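Local coordinates for protein probable TonB-dependent siderophore receptor PiuA (Acinetobacter baumannii, PDB 5FP1) that probably binds iron-chelating siderophores at the outer membrane and takes part in the first step of iron uptake, at residues T165-K170 with R179-G184; W301-D306 with W317-S322; N534-T539 with G576-K581; P85-Y90 with V119-A124. All coordinates share one frame; numbering follows the deposited sequence.

The contacts sample both parts of a TonB-dependent receptor: interactions 1, 2 and 3 belong to the antiparallel barrel, interaction 4 to the plug. The centre of interaction 4 lies about 10 Å from the centre of the chain, those of the barrel contacts about 24 to 27 Å. Interactions 2 and 3 sit on opposite sides of the chain's centre, about 48 Å apart between their centres. Interaction 3 comes nearest to the plug contact, with about 7 Å between nearest atoms; interactions 1 and 2 stay about 19 Å and 14 Å from it. Interaction 2 alone includes a bound phosphate, probably from the crystallisation liquor. None of the four touches another.

Interaction 1: T165-K170 with R179-G184; sequences TLDGNK and RVAVLG
L166 and V182 exchange two backbone hydrogen bonds, and G168 and V180 repeat the pattern two residues along, holding 165-170 and 179-184 antiparallel at 176°. The bond from V182 N to L166 O measures 2.8 Å. Between these hydrogen-bonded pairs, D167 faces A181 in a non-hydrogen-bonded pair, and D167 CA lies 3.4 Å from V180 O in a CA-H...O contact.

The ionic part is the D167-R179 salt bridge, a diagonal link between side chains on the same face of the sheet. R179 presents its side edge: NE reaches D167 OD1 at 2.9 Å and NH2 reaches OD2 at 2.6 Å. Both oxygens use their syn lone pairs, both bonds are nearly straight, and carboxylate and guanidinium lie 10° from coplanar. The extended R179 chain carries its head past N169 to the acid. Its third nitrogen, NH1, bonds to V143 O.

Van der Waals contacts complete the face. N169 OD1 sits 3.4 Å from R179 CB, with the amide almost perpendicular to the guanidinium, while N169 ND2 bonds to K145 O. At the other end, T165 CG2 touches L183 CD1 at 3.7 Å.

This hairpin of the barrel thus buries an acid and a base as a pair. The two-point grip fixes the rotation of both flat groups and should favour their charged forms.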
loop_
_atom_site.group_PDB
_atom_site.type_symbol
_atom_site.label_atom_id
_atom_site.label_comp_id
_atom_site.label_asym_id
_atom_site.label_seq_id
_atom_site.Cartn_x
_atom_site.Cartn_y
_atom_site.Cartn_z
ATOM N N THR A 165 11.117 -19.835 -4.441
ATOM C CA THR A 165 10.013 -19.628 -5.361
ATOM C C THR A 165 10.227 -20.483 -6.600
ATOM O O THR A 165 11.362 -20.759 -6.981
ATOM C CB THR A 165 9.931 -18.166 -5.827
ATOM O OG1 THR A 165 11.177 -17.800 -6.376
ATOM C CG2 THR A 165 9.630 -17.226 -4.676
ATOM N N LEU A 166 9.124 -20.885 -7.212
ATOM C CA LEU A 166 9.123 -21.627 -8.473
ATOM C C LEU A 166 8.014 -21.073 -9.326
ATOM O O LEU A 166 6.926 -20.822 -8.824
ATOM C CB LEU A 166 8.878 -23.111 -8.225
ATOM C CG LEU A 166 10.163 -23.920 -8.334
ATOM C CD1 LEU A 166 10.596 -24.377 -6.955
ATOM C CD2 LEU A 166 9.975 -25.102 -9.270
ATOM N N ASP A 167 8.290 -20.853 -10.608
ATOM C CA ASP A 167 7.321 -20.243 -11.537
ATOM C C ASP A 167 7.418 -21.016 -12.879
ATOM O O ASP A 167 8.409 -20.900 -13.586
ATOM C CB ASP A 167 7.679 -18.780 -11.740
ATOM C CG ASP A 167 6.683 -18.021 -12.627
ATOM O OD1 ASP A 167 5.664 -18.611 -13.036
ATOM O OD2 ASP A 167 6.931 -16.819 -12.929
ATOM N N GLY A 168 6.411 -21.805 -13.197
ATOM C CA GLY A 168 6.417 -22.602 -14.437
ATOM C C GLY A 168 5.232 -22.266 -15.314
ATOM O O GLY A 168 4.110 -22.115 -14.828
ATOM N N ASN A 169 5.481 -22.147 -16.617
ATOM C CA ASN A 169 4.447 -21.827 -17.593
ATOM C C ASN A 169 4.545 -22.803 -18.790
ATOM O O ASN A 169 5.597 -22.932 -19.394
ATOM C CB ASN A 169 4.655 -20.397 -18.072
ATOM C CG ASN A 169 3.545 -19.907 -18.975
ATOM O OD1 ASN A 169 2.632 -19.241 -18.525
ATOM N ND2 ASN A 169 3.630 -20.222 -20.265
ATOM N N LYS A 170 3.452 -23.478 -19.099
ATOM C CA LYS A 170 3.414 -24.464 -20.176
ATOM C C LYS A 170 2.418 -24.010 -21.241
ATOM O O LYS A 170 1.234 -23.854 -20.966
ATOM C CB LYS A 170 3.008 -25.822 -19.618
ATOM C CG LYS A 170 3.351 -27.003 -20.504
ATOM C CD LYS A 170 2.855 -28.307 -19.880
ATOM C CE LYS A 170 3.941 -29.047 -19.103
ATOM N NZ LYS A 170 4.905 -29.733 -20.012
ATOM N N ARG A 179 -0.013 -21.714 -15.928
ATOM C CA ARG A 179 1.131 -21.204 -15.188
ATOM C C ARG A 179 0.875 -21.434 -13.702
ATOM O O ARG A 179 -0.263 -21.431 -13.260
ATOM C CB ARG A 179 1.306 -19.722 -15.467
ATOM C CG ARG A 179 2.534 -19.119 -14.838
ATOM C CD ARG A 179 2.637 -17.652 -15.185
ATOM N NE ARG A 179 3.893 -17.076 -14.729
ATOM C CZ ARG A 179 4.368 -15.910 -15.148
ATOM N NH1 ARG A 179 3.679 -15.177 -16.012
ATOM N NH2 ARG A 179 5.530 -15.474 -14.698
ATOM N N VAL A 180 1.926 -21.690 -12.943
ATOM C CA VAL A 180 1.793 -21.738 -11.492
ATOM C C VAL A 180 3.045 -21.171 -10.851
ATOM O O VAL A 180 4.159 -21.482 -11.269
ATOM C CB VAL A 180 1.516 -23.153 -10.978
ATOM C CG1 VAL A 180 2.675 -24.077 -11.273
ATOM C CG2 VAL A 180 1.243 -23.121 -9.476
ATOM N N ALA A 181 2.860 -20.285 -9.869
ATOM C CA ALA A 181 3.964 -19.822 -9.023
ATOM C C ALA A 181 3.731 -20.340 -7.608
ATOM O O ALA A 181 2.593 -20.446 -7.160
ATOM C CB ALA A 181 4.062 -18.306 -9.042
ATOM N N VAL A 182 4.799 -20.728 -6.935
ATOM C CA VAL A 182 4.692 -21.278 -5.592
ATOM C C VAL A 182 5.745 -20.591 -4.740
ATOM O O VAL A 182 6.796 -20.198 -5.241
ATOM C CB VAL A 182 4.909 -22.805 -5.557
ATOM C CG1 VAL A 182 4.506 -23.361 -4.213
ATOM C CG2 VAL A 182 4.083 -23.503 -6.625
ATOM N N LEU A 183 5.440 -20.436 -3.455
ATOM C CA LEU A 183 6.273 -19.673 -2.541
ATOM C C LEU A 183 6.330 -20.390 -1.207
ATOM O O LEU A 183 5.301 -20.809 -0.677
ATOM C CB LEU A 183 5.707 -18.254 -2.313
ATOM C CG LEU A 183 6.343 -17.461 -1.154
ATOM C CD1 LEU A 183 7.725 -16.972 -1.524
ATOM C CD2 LEU A 183 5.449 -16.292 -0.718
ATOM N N GLY A 184 7.543 -20.457 -0.674
ATOM C CA GLY A 184 7.798 -20.773 0.721
ATOM C C GLY A 184 8.784 -19.779 1.277
ATOM O O GLY A 184 9.839 -19.560 0.705
#

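Interaction 2: W301-D306 with W317-S322; sequences WTNPDD and WHRLNS. With PO4 (phosphate ion), chain B.
W301 and N321 form the first hydrogen-bonded pair where strand 301-304 runs antiparallel to 317-322, the short segments meeting at 133°. W301 N lies 2.9 Å from N321 O, and the reverse bond matches it. At N303 and R319 the pairing is uneven: N303 N to R319 O is a sound bond, but R319 N to N303 O is weak at 3.3 Å. Beyond P304 the chain bends, and D305 N bonds to W317 O.

The D305 side chain turns back to W317 N, which meets OD1 on its anti side at 2.8 Å; N310 ND2 bonds to the same oxygen. N321 lies over the W301 indole, its CB 3.9 Å from the centroid of the five-membered ring in a CH-pi contact. T302 CG2 meets the H318 imidazole at its edge, 3.9 Å from ND1.

R319 bends at CB-CG (chi2 66°), its NE bonding to L320 O and its NH1 reaching D306 OD2 at 2.9 Å. That salt bridge lies in the guanidinium plane but approaches the carboxylate from above its plane, the two groups being 77° apart. NH1 also makes a weak bond to phosphate O2, and H700 NE2 bonds to the same ion.

Arginine, acid and anion therefore meet at the end of this barrel hairpin, where the positive charge of R319 would offset the nearby negative charges.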
loop_
_atom_site.group_PDB
_atom_site.type_symbol
_atom_site.label_atom_id
_atom_site.label_comp_id
_atom_site.label_asym_id
_atom_site.label_seq_id
_atom_site.Cartn_x
_atom_site.Cartn_y
_atom_site.Cartn_z
ATOM N N TRP A 301 -0.980 -7.919 18.843
ATOM C CA TRP A 301 0.353 -7.326 18.836
ATOM C C TRP A 301 0.469 -6.236 19.900
ATOM O O TRP A 301 -0.545 -5.791 20.484
ATOM C CB TRP A 301 0.790 -6.824 17.436
ATOM C CG TRP A 301 0.002 -5.739 16.944
ATOM C CD1 TRP A 301 -1.179 -5.831 16.236
ATOM C CD2 TRP A 301 0.250 -4.330 17.127
ATOM N NE1 TRP A 301 -1.672 -4.574 15.995
ATOM C CE2 TRP A 301 -0.813 -3.638 16.518
ATOM C CE3 TRP A 301 1.257 -3.595 17.764
ATOM C CZ2 TRP A 301 -0.892 -2.234 16.512
ATOM C CZ3 TRP A 301 1.184 -2.211 17.748
ATOM C CH2 TRP A 301 0.111 -1.546 17.146
ATOM N N THR A 302 1.707 -5.830 20.157
ATOM C CA THR A 302 2.010 -4.973 21.289
ATOM C C THR A 302 2.296 -3.545 20.909
ATOM O O THR A 302 3.209 -3.265 20.121
ATOM C CB THR A 302 3.224 -5.509 22.077
ATOM O OG1 THR A 302 2.909 -6.800 22.596
ATOM C CG2 THR A 302 3.569 -4.571 23.204
ATOM N N ASN A 303 1.536 -2.637 21.513
ATOM C CA ASN A 303 1.864 -1.210 21.524
ATOM C C ASN A 303 2.832 -0.975 22.712
ATOM O O ASN A 303 2.492 -1.283 23.860
ATOM C CB ASN A 303 0.559 -0.411 21.646
ATOM C CG ASN A 303 0.750 1.088 21.930
ATOM O OD1 ASN A 303 1.794 1.555 22.409
ATOM N ND2 ASN A 303 -0.318 1.833 21.704
ATOM N N PRO A 304 4.050 -0.473 22.436
ATOM C CA PRO A 304 5.045 -0.309 23.518
ATOM C C PRO A 304 4.691 0.880 24.447
ATOM O O PRO A 304 4.956 2.046 24.140
ATOM C CB PRO A 304 6.342 -0.065 22.749
ATOM C CG PRO A 304 5.879 0.695 21.536
ATOM C CD PRO A 304 4.575 0.019 21.149
ATOM N N ASP A 305 4.016 0.537 25.537
ATOM C CA ASP A 305 3.676 1.408 26.670
ATOM C C ASP A 305 2.435 2.291 26.538
ATOM O O ASP A 305 1.934 2.763 27.540
ATOM C CB ASP A 305 4.850 2.250 27.159
ATOM C CG ASP A 305 4.761 2.511 28.664
ATOM O OD1 ASP A 305 4.495 1.520 29.388
ATOM O OD2 ASP A 305 4.978 3.667 29.126
ATOM N N ASP A 306 1.941 2.514 25.323
ATOM C CA ASP A 306 0.657 3.216 25.146
ATOM C C ASP A 306 0.670 4.563 25.862
ATOM O O ASP A 306 -0.321 4.959 26.477
ATOM C CB ASP A 306 -0.449 2.335 25.678
ATOM C CG ASP A 306 -1.828 2.729 25.173
ATOM O OD1 ASP A 306 -1.943 3.380 24.133
ATOM O OD2 ASP A 306 -2.795 2.340 25.809
ATOM N N TRP A 317 5.016 -1.262 29.244
ATOM C CA TRP A 317 3.798 -2.043 29.388
ATOM C C TRP A 317 3.379 -2.629 28.040
ATOM O O TRP A 317 3.336 -1.908 27.053
ATOM C CB TRP A 317 2.671 -1.155 29.887
ATOM C CG TRP A 317 1.336 -1.821 30.012
ATOM C CD1 TRP A 317 1.051 -2.961 30.692
ATOM C CD2 TRP A 317 0.089 -1.366 29.465
ATOM N NE1 TRP A 317 -0.283 -3.263 30.586
ATOM C CE2 TRP A 317 -0.898 -2.302 29.836
ATOM C CE3 TRP A 317 -0.292 -0.256 28.720
ATOM C CZ2 TRP A 317 -2.241 -2.156 29.490
ATOM C CZ3 TRP A 317 -1.638 -0.115 28.372
ATOM C CH2 TRP A 317 -2.585 -1.060 28.757
ATOM N N HIS A 318 3.101 -3.930 28.005
ATOM C CA HIS A 318 2.721 -4.610 26.761
ATOM C C HIS A 318 1.225 -4.399 26.433
ATOM O O HIS A 318 0.452 -5.344 26.496
ATOM C CB HIS A 318 2.916 -6.126 26.845
ATOM C CG HIS A 318 4.326 -6.590 27.043
ATOM N ND1 HIS A 318 5.323 -6.405 26.105
ATOM C CD2 HIS A 318 4.884 -7.317 28.046
ATOM C CE1 HIS A 318 6.437 -6.984 26.531
ATOM N NE2 HIS A 318 6.198 -7.539 27.707
ATOM N N ARG A 319 0.845 -3.178 26.032
ATOM C CA ARG A 319 -0.519 -2.867 25.618
ATOM C C ARG A 319 -0.931 -3.777 24.479
ATOM O O ARG A 319 -0.190 -3.944 23.528
ATOM C CB ARG A 319 -0.634 -1.403 25.173
ATOM C CG ARG A 319 -1.875 -1.072 24.360
ATOM C CD ARG A 319 -3.208 -1.201 25.110
ATOM N NE ARG A 319 -4.273 -1.245 24.109
ATOM C CZ ARG A 319 -4.926 -0.201 23.603
ATOM N NH1 ARG A 319 -4.740 1.016 24.064
ATOM N NH2 ARG A 319 -5.810 -0.400 22.648
ATOM N N LEU A 320 -2.104 -4.390 24.604
ATOM C CA LEU A 320 -2.594 -5.344 23.596
ATOM C C LEU A 320 -3.498 -4.644 22.573
ATOM O O LEU A 320 -4.393 -3.885 22.955
ATOM C CB LEU A 320 -3.375 -6.496 24.262
ATOM C CG LEU A 320 -3.916 -7.591 23.327
ATOM C CD1 LEU A 320 -3.844 -8.956 24.033
ATOM C CD2 LEU A 320 -5.324 -7.302 22.874
ATOM N N ASN A 321 -3.227 -4.916 21.305
ATOM C CA ASN A 321 -4.062 -4.563 20.165
ATOM C C ASN A 321 -4.415 -5.864 19.458
ATOM O O ASN A 321 -3.580 -6.766 19.341
ATOM C CB ASN A 321 -3.342 -3.645 19.181
ATOM C CG ASN A 321 -3.141 -2.216 19.738
ATOM O OD1 ASN A 321 -3.980 -1.685 20.437
ATOM N ND2 ASN A 321 -2.057 -1.633 19.418
ATOM N N SER A 322 -5.664 -5.992 19.035
ATOM C CA SER A 322 -6.117 -7.211 18.406
ATOM C C SER A 322 -7.264 -6.947 17.452
ATOM O O SER A 322 -7.947 -5.909 17.533
ATOM C CB SER A 322 -6.570 -8.237 19.441
ATOM O OG SER A 322 -7.845 -7.910 19.961
HETATM P P PO4 B . -5.015 4.417 23.008
HETATM O O1 PO4 B . -4.451 4.728 24.378
HETATM O O2 PO4 B . -4.165 3.323 22.401
HETATM O O3 PO4 B . -4.978 5.657 22.115
HETATM O O4 PO4 B . -6.449 3.934 23.144
#

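Interaction 3: N534-T539 with G576-K581; sequences NHLNLT and GEITDK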
loop_
_atom_site.group_PDB
_atom_site.type_symbol
_atom_site.label_atom_id
_atom_site.label_comp_id
_atom_site.label_asym_id
_atom_site.label_seq_id
_atom_site.Cartn_x
_atom_site.Cartn_y
_atom_site.Cartn_z
ATOM N N ASN A 534 14.784 6.457 -27.037
ATOM C CA ASN A 534 13.725 5.845 -26.241
ATOM C C ASN A 534 14.230 4.871 -25.172
ATOM O O ASN A 534 13.511 3.970 -24.763
ATOM C CB ASN A 534 12.695 5.174 -27.132
ATOM C CG ASN A 534 11.958 6.170 -28.007
ATOM O OD1 ASN A 534 11.362 7.134 -27.523
ATOM N ND2 ASN A 534 12.014 5.953 -29.305
ATOM N N HIS A 535 15.450 5.091 -24.704
ATOM C CA HIS A 535 16.011 4.271 -23.635
ATOM C C HIS A 535 15.826 4.889 -22.240
ATOM O O HIS A 535 15.936 4.180 -21.244
ATOM C CB HIS A 535 17.500 4.040 -23.879
ATOM C CG HIS A 535 17.782 2.952 -24.860
ATOM N ND1 HIS A 535 18.363 3.190 -26.089
ATOM C CD2 HIS A 535 17.560 1.619 -24.798
ATOM C CE1 HIS A 535 18.486 2.048 -26.741
ATOM N NE2 HIS A 535 18.001 1.080 -25.983
ATOM N N LEU A 536 15.581 6.193 -22.187
ATOM C CA LEU A 536 15.420 6.924 -20.938
ATOM C C LEU A 536 14.123 7.691 -20.974
ATOM O O LEU A 536 13.702 8.162 -22.047
ATOM C CB LEU A 536 16.542 7.927 -20.722
ATOM C CG LEU A 536 17.834 7.486 -20.068
ATOM C CD1 LEU A 536 18.771 8.679 -19.982
ATOM C CD2 LEU A 536 17.593 6.893 -18.694
ATOM N N ASN A 537 13.476 7.790 -19.811
ATOM C CA ASN A 537 12.296 8.616 -19.657
ATOM C C ASN A 537 12.467 9.497 -18.426
ATOM O O ASN A 537 12.857 9.036 -17.344
ATOM C CB ASN A 537 11.014 7.769 -19.578
ATOM C CG ASN A 537 9.762 8.608 -19.322
ATOM O OD1 ASN A 537 9.359 8.791 -18.178
ATOM N ND2 ASN A 537 9.150 9.128 -20.384
ATOM N N LEU A 538 12.191 10.775 -18.620
ATOM C CA LEU A 538 12.208 11.762 -17.554
ATOM C C LEU A 538 10.784 12.265 -17.357
ATOM O O LEU A 538 10.058 12.499 -18.340
ATOM C CB LEU A 538 13.102 12.919 -17.966
ATOM C CG LEU A 538 13.094 14.150 -17.075
ATOM C CD1 LEU A 538 13.771 13.819 -15.762
ATOM C CD2 LEU A 538 13.801 15.309 -17.764
ATOM N N THR A 539 10.370 12.432 -16.106
ATOM C CA THR A 539 9.067 13.036 -15.808
ATOM C C THR A 539 9.256 14.136 -14.757
ATOM O O THR A 539 10.112 14.050 -13.867
ATOM C CB THR A 539 8.022 12.021 -15.257
ATOM O OG1 THR A 539 8.486 11.492 -14.003
ATOM C CG2 THR A 539 7.750 10.864 -16.237
ATOM N N GLY A 576 15.543 4.137 -16.934
ATOM C CA GLY A 576 15.900 3.422 -18.169
ATOM C C GLY A 576 17.386 3.109 -18.259
ATOM O O GLY A 576 18.083 2.981 -17.240
ATOM N N GLU A 577 17.871 2.992 -19.493
ATOM C CA GLU A 577 19.270 2.672 -19.768
ATOM C C GLU A 577 20.036 3.908 -20.224
ATOM O O GLU A 577 19.725 4.494 -21.258
ATOM C CB GLU A 577 19.358 1.591 -20.845
ATOM C CG GLU A 577 18.570 0.339 -20.515
ATOM C CD GLU A 577 17.092 0.488 -20.802
ATOM O OE1 GLU A 577 16.745 0.979 -21.905
ATOM O OE2 GLU A 577 16.281 0.111 -19.934
ATOM N N ILE A 578 21.010 4.323 -19.420
ATOM C CA ILE A 578 21.873 5.436 -19.753
ATOM C C ILE A 578 22.886 5.009 -20.837
ATOM O O ILE A 578 23.159 5.771 -21.750
ATOM C CB ILE A 578 22.631 5.933 -18.522
ATOM C CG1 ILE A 578 21.646 6.308 -17.401
ATOM C CG2 ILE A 578 23.467 7.150 -18.873
ATOM C CD1 ILE A 578 22.312 6.437 -16.053
ATOM N N THR A 579 23.432 3.800 -20.716
ATOM C CA THR A 579 24.208 3.171 -21.783
ATOM C C THR A 579 23.789 1.725 -21.827
ATOM O O THR A 579 22.894 1.305 -21.080
ATOM C CB THR A 579 25.730 3.217 -21.528
ATOM O OG1 THR A 579 26.071 2.405 -20.393
ATOM C CG2 THR A 579 26.194 4.624 -21.284
ATOM N N ASP A 580 24.445 0.930 -22.659
ATOM C CA ASP A 580 24.044 -0.461 -22.761
ATOM C C ASP A 580 24.631 -1.264 -21.605
ATOM O O ASP A 580 24.369 -2.451 -21.491
ATOM C CB ASP A 580 24.401 -1.074 -24.122
ATOM C CG ASP A 580 25.897 -1.182 -24.355
ATOM O OD1 ASP A 580 26.698 -0.671 -23.535
ATOM O OD2 ASP A 580 26.271 -1.787 -25.382
ATOM N N LYS A 581 25.394 -0.606 -20.739
ATOM C CA LYS A 581 25.884 -1.229 -19.501
ATOM C C LYS A 581 25.326 -0.615 -18.192
ATOM O O LYS A 581 25.477 -1.197 -17.113
ATOM C CB LYS A 581 27.402 -1.121 -19.452
ATOM C CG LYS A 581 28.068 -1.801 -20.639
ATOM C CD LYS A 581 29.571 -1.826 -20.504
ATOM C CE LYS A 581 30.171 -2.556 -21.695
ATOM N NZ LYS A 581 31.640 -2.354 -21.749
#
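H535 and E577 carry the hydrogen bond of this contact, E577 N to H535 O at 2.9 Å. The N-H stands well above the carbonyl plane, 37° out of it. H535 O also receives the CA of G576 at 3.2 Å as a CA-H...O contact. Bare of a side chain, G576 lets its main chain lie close to the carbonyl of H535 and to L536, with which it forms an antiparallel non-hydrogen-bonded pair.

The polar side chains meet at the edge of an imidazole. E577 bends at CB-CG (chi2 80°), bringing OE1 to 3.1 Å from H535 CD2 in the ring plane, with ring and carboxylate 87° apart. This is a contact to a ring carbon; H535 NE2 remains 4.3 Å from E577 OE1. Other bonds hold the two groups: H535 ND1 binds L532 O, and E577 OE2 binds S22 OG.

Apolar packing is supplied by L536. L536 CD2 lies against the carbonyl carbon C of G576 at 3.8 Å. More loosely, L536 CD2 meets I578 CG1 at 4.3 Å, while I584 of strand 582-597 touches both L536 and I578.

The pairing brings the start of strand 536-555 beside the end of strand 558-575, where the chain turns a corner. H535 and L536 together face F531 in a classic beta bulge, set at the edge of the antiparallel barrel of a TonB-dependent receptor.

Interaction 4: P85-Y90 with V119-A124; sequences PFIRGY and VTKGSA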
loop_
_atom_site.group_PDB
_atom_site.type_symbol
_atom_site.label_atom_id
_atom_site.label_comp_id
_atom_site.label_asym_id
_atom_site.label_seq_id
_atom_site.Cartn_x
_atom_site.Cartn_y
_atom_site.Cartn_z
ATOM N N PRO A 85 -0.334 2.547 2.824
ATOM C CA PRO A 85 0.500 3.522 2.112
ATOM C C PRO A 85 -0.173 4.880 2.011
ATOM O O PRO A 85 -1.347 4.968 1.639
ATOM C CB PRO A 85 0.650 2.924 0.725
ATOM C CG PRO A 85 0.057 1.539 0.801
ATOM C CD PRO A 85 -0.935 1.574 1.914
ATOM N N PHE A 86 0.597 5.929 2.289
ATOM C CA PHE A 86 0.178 7.296 2.051
ATOM C C PHE A 86 0.812 7.817 0.754
ATOM O O PHE A 86 2.021 7.643 0.538
ATOM C CB PHE A 86 0.584 8.164 3.253
ATOM C CG PHE A 86 -0.310 7.998 4.421
ATOM C CD1 PHE A 86 -0.267 6.837 5.193
ATOM C CD2 PHE A 86 -1.233 8.977 4.744
ATOM C CE1 PHE A 86 -1.116 6.675 6.279
ATOM C CE2 PHE A 86 -2.071 8.827 5.842
ATOM C CZ PHE A 86 -2.014 7.678 6.608
ATOM N N ILE A 87 -0.011 8.407 -0.103
ATOM C CA ILE A 87 0.427 8.947 -1.372
ATOM C C ILE A 87 0.057 10.423 -1.397
ATOM O O ILE A 87 -1.114 10.809 -1.173
ATOM C CB ILE A 87 -0.208 8.219 -2.560
ATOM C CG1 ILE A 87 0.045 6.710 -2.461
ATOM C CG2 ILE A 87 0.363 8.720 -3.868
ATOM C CD1 ILE A 87 -0.727 5.928 -3.509
ATOM N N ARG A 88 1.069 11.247 -1.618
ATOM C CA ARG A 88 0.931 12.708 -1.537
ATOM C C ARG A 88 0.181 13.168 -0.282
ATOM O O ARG A 88 -0.611 14.113 -0.328
ATOM C CB ARG A 88 0.252 13.248 -2.799
ATOM C CG ARG A 88 1.080 13.098 -4.069
ATOM C CD ARG A 88 0.382 13.777 -5.258
ATOM N NE ARG A 88 1.183 13.682 -6.480
ATOM C CZ ARG A 88 0.813 14.150 -7.668
ATOM N NH1 ARG A 88 -0.354 14.742 -7.827
ATOM N NH2 ARG A 88 1.603 13.986 -8.705
ATOM N N GLY A 89 0.444 12.524 0.855
ATOM C CA GLY A 89 -0.166 12.938 2.107
ATOM C C GLY A 89 -1.487 12.285 2.481
ATOM O O GLY A 89 -2.040 12.564 3.561
ATOM N N TYR A 90 -2.030 11.452 1.590
ATOM C CA TYR A 90 -3.373 10.903 1.786
ATOM C C TYR A 90 -3.377 9.377 1.759
ATOM O O TYR A 90 -2.766 8.742 0.883
ATOM C CB TYR A 90 -4.363 11.483 0.755
ATOM C CG TYR A 90 -4.494 13.005 0.903
ATOM C CD1 TYR A 90 -5.234 13.556 1.937
ATOM C CD2 TYR A 90 -3.817 13.875 0.059
ATOM C CE1 TYR A 90 -5.314 14.930 2.124
ATOM C CE2 TYR A 90 -3.891 15.249 0.236
ATOM C CZ TYR A 90 -4.662 15.774 1.249
ATOM O OH TYR A 90 -4.718 17.145 1.467
ATOM N N VAL A 119 1.901 2.807 -9.380
ATOM C CA VAL A 119 1.461 3.818 -8.415
ATOM C C VAL A 119 0.926 5.048 -9.142
ATOM O O VAL A 119 1.691 5.800 -9.777
ATOM C CB VAL A 119 2.601 4.225 -7.497
ATOM C CG1 VAL A 119 2.117 5.165 -6.409
ATOM C CG2 VAL A 119 3.255 2.987 -6.863
ATOM N N THR A 120 -0.376 5.266 -9.034
ATOM C CA THR A 120 -0.991 6.456 -9.564
ATOM C C THR A 120 -0.838 7.506 -8.498
ATOM O O THR A 120 -1.185 7.276 -7.329
ATOM C CB THR A 120 -2.471 6.229 -9.907
ATOM O OG1 THR A 120 -2.551 5.271 -10.966
ATOM C CG2 THR A 120 -3.126 7.516 -10.351
ATOM N N LYS A 121 -0.318 8.667 -8.874
ATOM C CA LYS A 121 -0.182 9.762 -7.930
ATOM C C LYS A 121 -1.084 10.911 -8.361
ATOM O O LYS A 121 -1.074 11.323 -9.531
ATOM C CB LYS A 121 1.290 10.201 -7.828
ATOM C CG LYS A 121 2.239 9.109 -7.365
ATOM C CD LYS A 121 3.669 9.636 -7.258
ATOM C CE LYS A 121 4.695 8.635 -7.752
ATOM N NZ LYS A 121 6.072 9.222 -7.883
ATOM N N GLY A 122 -1.878 11.414 -7.416
ATOM C CA GLY A 122 -2.938 12.354 -7.717
ATOM C C GLY A 122 -4.329 11.742 -7.634
ATOM O O GLY A 122 -4.521 10.539 -7.831
ATOM N N SER A 123 -5.303 12.598 -7.387
ATOM C CA SER A 123 -6.704 12.221 -7.261
ATOM C C SER A 123 -7.168 11.420 -8.443
ATOM O O SER A 123 -6.922 11.787 -9.595
ATOM C CB SER A 123 -7.548 13.482 -7.095
ATOM O OG SER A 123 -7.108 14.212 -5.957
ATOM N N ALA A 124 -7.813 10.285 -8.182
ATOM C CA ALA A 124 -8.139 9.388 -9.282
ATOM C C ALA A 124 -9.453 8.638 -9.212
ATOM O O ALA A 124 -9.539 7.501 -9.693
ATOM C CB ALA A 124 -6.984 8.406 -9.450
#
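I87 reaches V119 and K121 from the first corner of a type I' beta turn, I87 to Y90, inside the plug domain that fills the barrel. Strand 85-87 leads into the turn, its axis 9.1 Å from that of strand 119-121, so the two strands do not pair, and side chains of 85-90 reach across to side chains and backbone of 119-124. I87 points two branches across: CD1 touches V119 CG1 at 4.1 Å, while CG2 meets K121 CG at 4.0 Å. CG2 also borders the carbonyl oxygen of T120.

R88 comes next, with an extended chain that lays its guanidinium flat over the K121-G122 backbone. The carbonyl carbon of K121 lies beneath the centre of the group, and K121 CB is 3.7 Å from R88 NE. The glycine at 122 allows this close approach. The cation is held by the barrel: NH2 forms salt bridges with E571 and E524, NH1 bonds to T545, and F543 adds a cation-pi contact. K121 NZ bonds to S45 OG, and lies 6.6 Å from R88 NH2.

G89 and Y90 complete the turn, Y90 N bonding back to I87 O while Y90 OH binds S565 of the barrel. Across the face of the R88 guanidinium, NH1 lies 3.5 Å from G122 CA.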